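Local coordinates for protein mosquitocidal toxin (Lysinibacillus sphaericus, PDB 2VSE) that kills mosquito larvae, probably by ADP-ribosylating target proteins through its catalytic domain, which is joined to four ricin-B-like lectin domains, at residues L20-S25 against L645-S650; S24-Q29 against Y785-D790. All coordinates share one frame; numbering follows the deposited sequence.

Both contacts start from the same N-terminal stretch of the toxin, and both end on ricin-B-like domains. Contact 1 joins the approach to helix 24-33 to the turn between strands 640-645 and 651-655; contact 2 joins the first turns of that helix to the end of strand 780-786 and the residues after it. Their centres lie about 10 Å apart, and Ser24 and Ser25 belong to both. Leu26 of contact 2 also packs on the turn of contact 1, its CD2 3.7 Å from Gly649 CA. One short helix thus meets two ricin-B-like regions, each more than 600 residues further along the chain.

Contact 1 of 2, residues L20-S25 against L645-S650; sequences LMDMSS and LQTDGS
Met23 does most of the work here, laying its bent side chain along the turn Gln646-Gly649 and into the side of Leu645. With CG beside its own backbone N (chi1 -59°), the chain heads for the turn: Met23 CG sits 3.7 Å from Thr647 O. The sulfur SD of Met23 meets the CD2 branch of Leu645 at 3.7 Å, and the bend at chi3, 78°, directs Met23 CE to the turn, 3.9 Å from Gly649 CA. The methyl therefore lies against both leucine branches, the carbonyl of Gln646 and the bare CA of the glycine together, and this is the tight part. Trp19 and Gln89 also touch Leu645.

The turn is a type I beta turn of the hairpin formed by strands 640-645 and 651-655, within a ricin-B-like beta-trefoil region. Gly649 N bonds back to Gln646 O. Asp648 OD1 takes the backbone N of Ser650, closing an Asx turn, and also accepts from Ser650 OG at 2.6 Å; its other oxygen forms a salt bridge with Lys687.

The solvent side is looser. Thr647, an exposed residue, crosses Asp22 at about a right angle, and its CG2 lies 3.7 Å from Asp22 O and 3.9 Å from Asp22 OD1. A water links the two sides, donating to Leu645 O and, in a weak bond, to Asp22 OD1.

Contact 2 of 2, residues S24-Q29 against Y785-D790; sequences SSLLYQ and YNFNKD
Two hydrogen bonds from one amide nitrogen carry the polar part: Gln29 NE2 gives one to Phe787 O, 2.8 Å away, and one to Tyr785 OH at 2.9 Å. The first meets a lone pair in the carbonyl plane, though the oxygen is tilted 18° out of the Gln29 amide plane; the tyrosine oxygen lies closer to that plane. The Gln29 chain reaches across because it is extended, with chi1 and chi2 both near 180°. Two acceptors for the one NH2 group would hold the amide in its rotation.

Stacking comes next. The Asp790 carboxylate lies against the Gln29 amide, the two planes 29° apart, and Asp790 OD2 approaches Gln29 CG to 3.3 Å. A water also lies between the backbone O of Gln29 and Asp790 OD2, though its bond to OD2 is doubtfully short.

Apolar contact is small: Leu26 CD1 lies 3.9 Å from Phe787 CD1, at the ring edge and in its plane. One face of that ring is covered by Tyr785 CD2, 3.8 Å above its centre, and Phe787 also stacks with Tyr689.

Within 785-790, Asn786 OD1 accepts from Lys789 N, an Asx motif, while Gln570 bonds the backbone of Tyr785 and Phe787. Helix 24-33 thus docks against the loop of the hairpin formed by strands 780-786 and 791-796 of a ricin-B-like beta-trefoil.

Contact 1 of 2, residues L20-S25 against L645-S650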
loop_
_atom_site.group_PDB
_atom_site.type_symbol
_atom_site.label_atom_id
_atom_site.label_comp_id
_atom_site.label_asym_id
_atom_site.label_seq_id
_atom_site.Cartn_x
_atom_site.Cartn_y
_atom_site.Cartn_z
ATOM N N LEU A 20 -1.610 5.696 -1.152
ATOM C CA LEU A 20 -2.057 6.261 0.109
ATOM C C LEU A 20 -0.905 6.826 0.929
ATOM O O LEU A 20 -1.109 7.700 1.776
ATOM C CB LEU A 20 -2.765 5.164 0.894
ATOM C CG LEU A 20 -3.708 5.485 2.027
ATOM C CD1 LEU A 20 -4.869 6.359 1.554
ATOM C CD2 LEU A 20 -4.199 4.169 2.613
ATOM N N MET A 21 0.301 6.330 0.660
ATOM C CA MET A 21 1.481 6.581 1.496
ATOM C C MET A 21 1.911 8.047 1.591
ATOM O O MET A 21 2.551 8.435 2.567
ATOM C CB MET A 21 2.657 5.758 0.997
ATOM C CG MET A 21 2.625 4.277 1.378
ATOM S SD MET A 21 3.754 3.355 0.317
ATOM C CE MET A 21 5.291 3.549 1.210
ATOM N N ASP A 22 1.592 8.853 0.580
ATOM C CA ASP A 22 1.972 10.255 0.629
ATOM C C ASP A 22 0.765 11.167 0.902
ATOM O O ASP A 22 0.782 12.359 0.586
ATOM C CB ASP A 22 2.759 10.658 -0.627
ATOM C CG ASP A 22 2.153 10.096 -1.893
ATOM O OD1 ASP A 22 1.074 10.586 -2.292
ATOM O OD2 ASP A 22 2.748 9.168 -2.490
ATOM N N MET A 23 -0.266 10.585 1.519
ATOM C CA MET A 23 -1.474 11.305 1.897
ATOM C C MET A 23 -1.726 11.222 3.399
ATOM O O MET A 23 -2.878 11.148 3.840
ATOM C CB MET A 23 -2.675 10.748 1.138
ATOM C CG MET A 23 -2.555 10.831 -0.371
ATOM S SD MET A 23 -3.821 9.845 -1.178
ATOM C CE MET A 23 -5.269 10.893 -1.027
ATOM N N SER A 24 -0.645 11.241 4.176
ATOM C CA SER A 24 -0.727 11.182 5.634
ATOM C C SER A 24 -1.680 12.252 6.222
ATOM O O SER A 24 -2.634 11.916 6.912
ATOM C CB SER A 24 0.679 11.269 6.237
ATOM O OG SER A 24 0.633 11.156 7.646
ATOM N N SER A 25 -1.434 13.522 5.921
ATOM C CA SER A 25 -2.270 14.613 6.435
ATOM C C SER A 25 -3.758 14.374 6.191
ATOM O O SER A 25 -4.565 14.422 7.121
ATOM C CB SER A 25 -1.859 15.955 5.816
ATOM O OG SER A 25 -0.579 16.356 6.257
ATOM N N LEU A 645 -4.967 11.239 -8.891
ATOM C CA LEU A 645 -5.103 11.539 -7.473
ATOM C C LEU A 645 -4.035 12.527 -6.945
ATOM O O LEU A 645 -2.833 12.335 -7.161
ATOM C CB LEU A 645 -5.054 10.228 -6.681
ATOM C CG LEU A 645 -5.318 10.294 -5.177
ATOM C CD1 LEU A 645 -6.732 10.826 -4.851
ATOM C CD2 LEU A 645 -5.072 8.960 -4.563
ATOM N N GLN A 646 -4.493 13.571 -6.255
ATOM C CA GLN A 646 -3.597 14.544 -5.622
ATOM C C GLN A 646 -3.455 14.238 -4.132
ATOM O O GLN A 646 -4.264 13.503 -3.573
ATOM C CB GLN A 646 -4.115 15.968 -5.857
ATOM C CG GLN A 646 -4.357 16.322 -7.341
ATOM C CD GLN A 646 -3.079 16.313 -8.181
ATOM O OE1 GLN A 646 -2.203 17.165 -8.012
ATOM N NE2 GLN A 646 -2.971 15.347 -9.089
ATOM N N THR A 647 -2.422 14.781 -3.497
ATOM C CA THR A 647 -2.107 14.464 -2.094
ATOM C C THR A 647 -3.202 14.916 -1.117
ATOM O O THR A 647 -3.247 14.481 0.041
ATOM C CB THR A 647 -0.744 15.068 -1.664
ATOM O OG1 THR A 647 -0.739 16.474 -1.929
ATOM C CG2 THR A 647 0.402 14.421 -2.420
ATOM N N ASP A 648 -4.075 15.793 -1.583
ATOM C CA ASP A 648 -5.121 16.330 -0.732
ATOM C C ASP A 648 -6.473 15.644 -0.979
ATOM O O ASP A 648 -7.507 16.087 -0.465
ATOM C CB ASP A 648 -5.224 17.855 -0.908
ATOM C CG ASP A 648 -5.594 18.276 -2.339
ATOM O OD1 ASP A 648 -5.889 17.415 -3.199
ATOM O OD2 ASP A 648 -5.597 19.498 -2.603
ATOM N N GLY A 649 -6.455 14.582 -1.781
ATOM C CA GLY A 649 -7.647 13.764 -2.038
ATOM C C GLY A 649 -8.417 14.178 -3.275
ATOM O O GLY A 649 -9.358 13.493 -3.693
ATOM N N SER A 650 -8.024 15.299 -3.869
ATOM C CA SER A 650 -8.678 15.770 -5.085
ATOM C C SER A 650 -8.071 15.095 -6.311
ATOM O O SER A 650 -7.115 14.314 -6.204
ATOM C CB SER A 650 -8.562 17.290 -5.212
ATOM O OG SER A 650 -7.211 17.683 -5.436
HETATM O O HOH W 1 -1.246 11.637 -4.598
#

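Contact 2 of 2, residues S24-Q29 against Y785-D790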
loop_
_atom_site.group_PDB
_atom_site.type_symbol
_atom_site.label_atom_id
_atom_site.label_comp_id
_atom_site.label_asym_id
_atom_site.label_seq_id
_atom_site.Cartn_x
_atom_site.Cartn_y
_atom_site.Cartn_z
ATOM N N SER A 24 -0.645 11.241 4.176
ATOM C CA SER A 24 -0.727 11.182 5.634
ATOM C C SER A 24 -1.680 12.252 6.222
ATOM O O SER A 24 -2.634 11.916 6.912
ATOM C CB SER A 24 0.679 11.269 6.237
ATOM O OG SER A 24 0.633 11.156 7.646
ATOM N N SER A 25 -1.434 13.522 5.921
ATOM C CA SER A 25 -2.270 14.613 6.435
ATOM C C SER A 25 -3.758 14.374 6.191
ATOM O O SER A 25 -4.565 14.422 7.121
ATOM C CB SER A 25 -1.859 15.955 5.816
ATOM O OG SER A 25 -0.579 16.356 6.257
ATOM N N LEU A 26 -4.111 14.106 4.938
ATOM C CA LEU A 26 -5.505 13.934 4.561
ATOM C C LEU A 26 -6.143 12.708 5.203
ATOM O O LEU A 26 -7.260 12.780 5.725
ATOM C CB LEU A 26 -5.660 13.873 3.044
ATOM C CG LEU A 26 -7.114 13.592 2.642
ATOM C CD1 LEU A 26 -7.897 14.873 2.412
ATOM C CD2 LEU A 26 -7.170 12.682 1.448
ATOM N N LEU A 27 -5.438 11.588 5.167
ATOM C CA LEU A 27 -5.969 10.372 5.768
ATOM C C LEU A 27 -6.237 10.544 7.265
ATOM O O LEU A 27 -7.254 10.060 7.777
ATOM C CB LEU A 27 -5.060 9.182 5.506
ATOM C CG LEU A 27 -5.696 7.860 5.928
ATOM C CD1 LEU A 27 -6.898 7.530 5.051
ATOM C CD2 LEU A 27 -4.672 6.762 5.878
ATOM N N TYR A 28 -5.350 11.260 7.952
ATOM C CA TYR A 28 -5.513 11.462 9.371
ATOM C C TYR A 28 -6.757 12.318 9.645
ATOM O O TYR A 28 -7.501 12.073 10.599
ATOM C CB TYR A 28 -4.249 12.074 9.987
ATOM C CG TYR A 28 -4.386 12.269 11.466
ATOM C CD1 TYR A 28 -4.080 11.245 12.354
ATOM C CD2 TYR A 28 -4.863 13.473 11.985
ATOM C CE1 TYR A 28 -4.216 11.427 13.722
ATOM C CE2 TYR A 28 -5.009 13.659 13.352
ATOM C CZ TYR A 28 -4.688 12.629 14.210
ATOM O OH TYR A 28 -4.842 12.808 15.560
ATOM N N GLN A 29 -6.968 13.321 8.803
ATOM C CA GLN A 29 -8.149 14.160 8.893
ATOM C C GLN A 29 -9.439 13.355 8.694
ATOM O O GLN A 29 -10.381 13.478 9.483
ATOM C CB GLN A 29 -8.059 15.296 7.876
ATOM C CG GLN A 29 -9.267 16.214 7.859
ATOM C CD GLN A 29 -9.202 17.230 6.747
ATOM O OE1 GLN A 29 -8.232 17.972 6.633
ATOM N NE2 GLN A 29 -10.244 17.276 5.920
ATOM N N TYR A 785 -19.484 16.601 2.858
ATOM C CA TYR A 785 -18.220 16.751 3.520
ATOM C C TYR A 785 -17.428 17.889 2.888
ATOM O O TYR A 785 -17.312 17.965 1.666
ATOM C CB TYR A 785 -17.394 15.452 3.469
ATOM C CG TYR A 785 -16.131 15.558 4.304
ATOM C CD1 TYR A 785 -16.205 15.671 5.699
ATOM C CD2 TYR A 785 -14.882 15.603 3.715
ATOM C CE1 TYR A 785 -15.065 15.795 6.486
ATOM C CE2 TYR A 785 -13.723 15.738 4.493
ATOM C CZ TYR A 785 -13.837 15.830 5.879
ATOM O OH TYR A 785 -12.724 15.946 6.667
ATOM N N ASN A 786 -16.879 18.765 3.731
ATOM C CA ASN A 786 -16.019 19.831 3.256
ATOM C C ASN A 786 -14.574 19.571 3.673
ATOM O O ASN A 786 -14.268 19.489 4.862
ATOM C CB ASN A 786 -16.525 21.206 3.721
ATOM C CG ASN A 786 -15.704 22.352 3.146
ATOM O OD1 ASN A 786 -14.631 22.670 3.650
ATOM N ND2 ASN A 786 -16.193 22.959 2.077
ATOM N N PHE A 787 -13.700 19.428 2.684
ATOM C CA PHE A 787 -12.343 18.931 2.900
ATOM C C PHE A 787 -11.454 19.948 3.582
ATOM O O PHE A 787 -10.630 19.605 4.430
ATOM C CB PHE A 787 -11.709 18.505 1.574
ATOM C CG PHE A 787 -12.207 17.191 1.081
ATOM C CD1 PHE A 787 -11.475 16.023 1.327
ATOM C CD2 PHE A 787 -13.418 17.103 0.397
ATOM C CE1 PHE A 787 -11.945 14.792 0.899
ATOM C CE2 PHE A 787 -13.899 15.869 -0.039
ATOM C CZ PHE A 787 -13.168 14.710 0.211
ATOM N N ASN A 788 -11.628 21.200 3.196
ATOM C CA ASN A 788 -10.817 22.262 3.707
ATOM C C ASN A 788 -11.203 22.647 5.152
ATOM O O ASN A 788 -10.317 22.768 5.998
ATOM C CB ASN A 788 -10.858 23.427 2.717
ATOM C CG ASN A 788 -10.556 24.756 3.355
ATOM O OD1 ASN A 788 -9.438 25.008 3.795
ATOM N ND2 ASN A 788 -11.550 25.629 3.381
ATOM N N LYS A 789 -12.502 22.795 5.446
ATOM C CA LYS A 789 -12.933 23.091 6.823
ATOM C C LYS A 789 -13.064 21.856 7.711
ATOM O O LYS A 789 -13.181 21.981 8.926
ATOM C CB LYS A 789 -14.238 23.898 6.879
ATOM C CG LYS A 789 -14.342 25.090 5.944
ATOM C CD LYS A 789 -13.148 26.011 5.990
ATOM C CE LYS A 789 -13.267 27.071 7.041
ATOM N NZ LYS A 789 -12.521 28.279 6.609
ATOM N N ASP A 790 -13.066 20.669 7.110
ATOM C CA ASP A 790 -13.093 19.423 7.879
ATOM C C ASP A 790 -14.403 19.252 8.670
ATOM O O ASP A 790 -14.393 19.143 9.889
ATOM C CB ASP A 790 -11.879 19.404 8.816
ATOM C CG ASP A 790 -11.642 18.064 9.447
ATOM O OD1 ASP A 790 -12.367 17.109 9.111
ATOM O OD2 ASP A 790 -10.704 17.956 10.267
HETATM O O HOH W 2 -10.252 15.882 11.546
#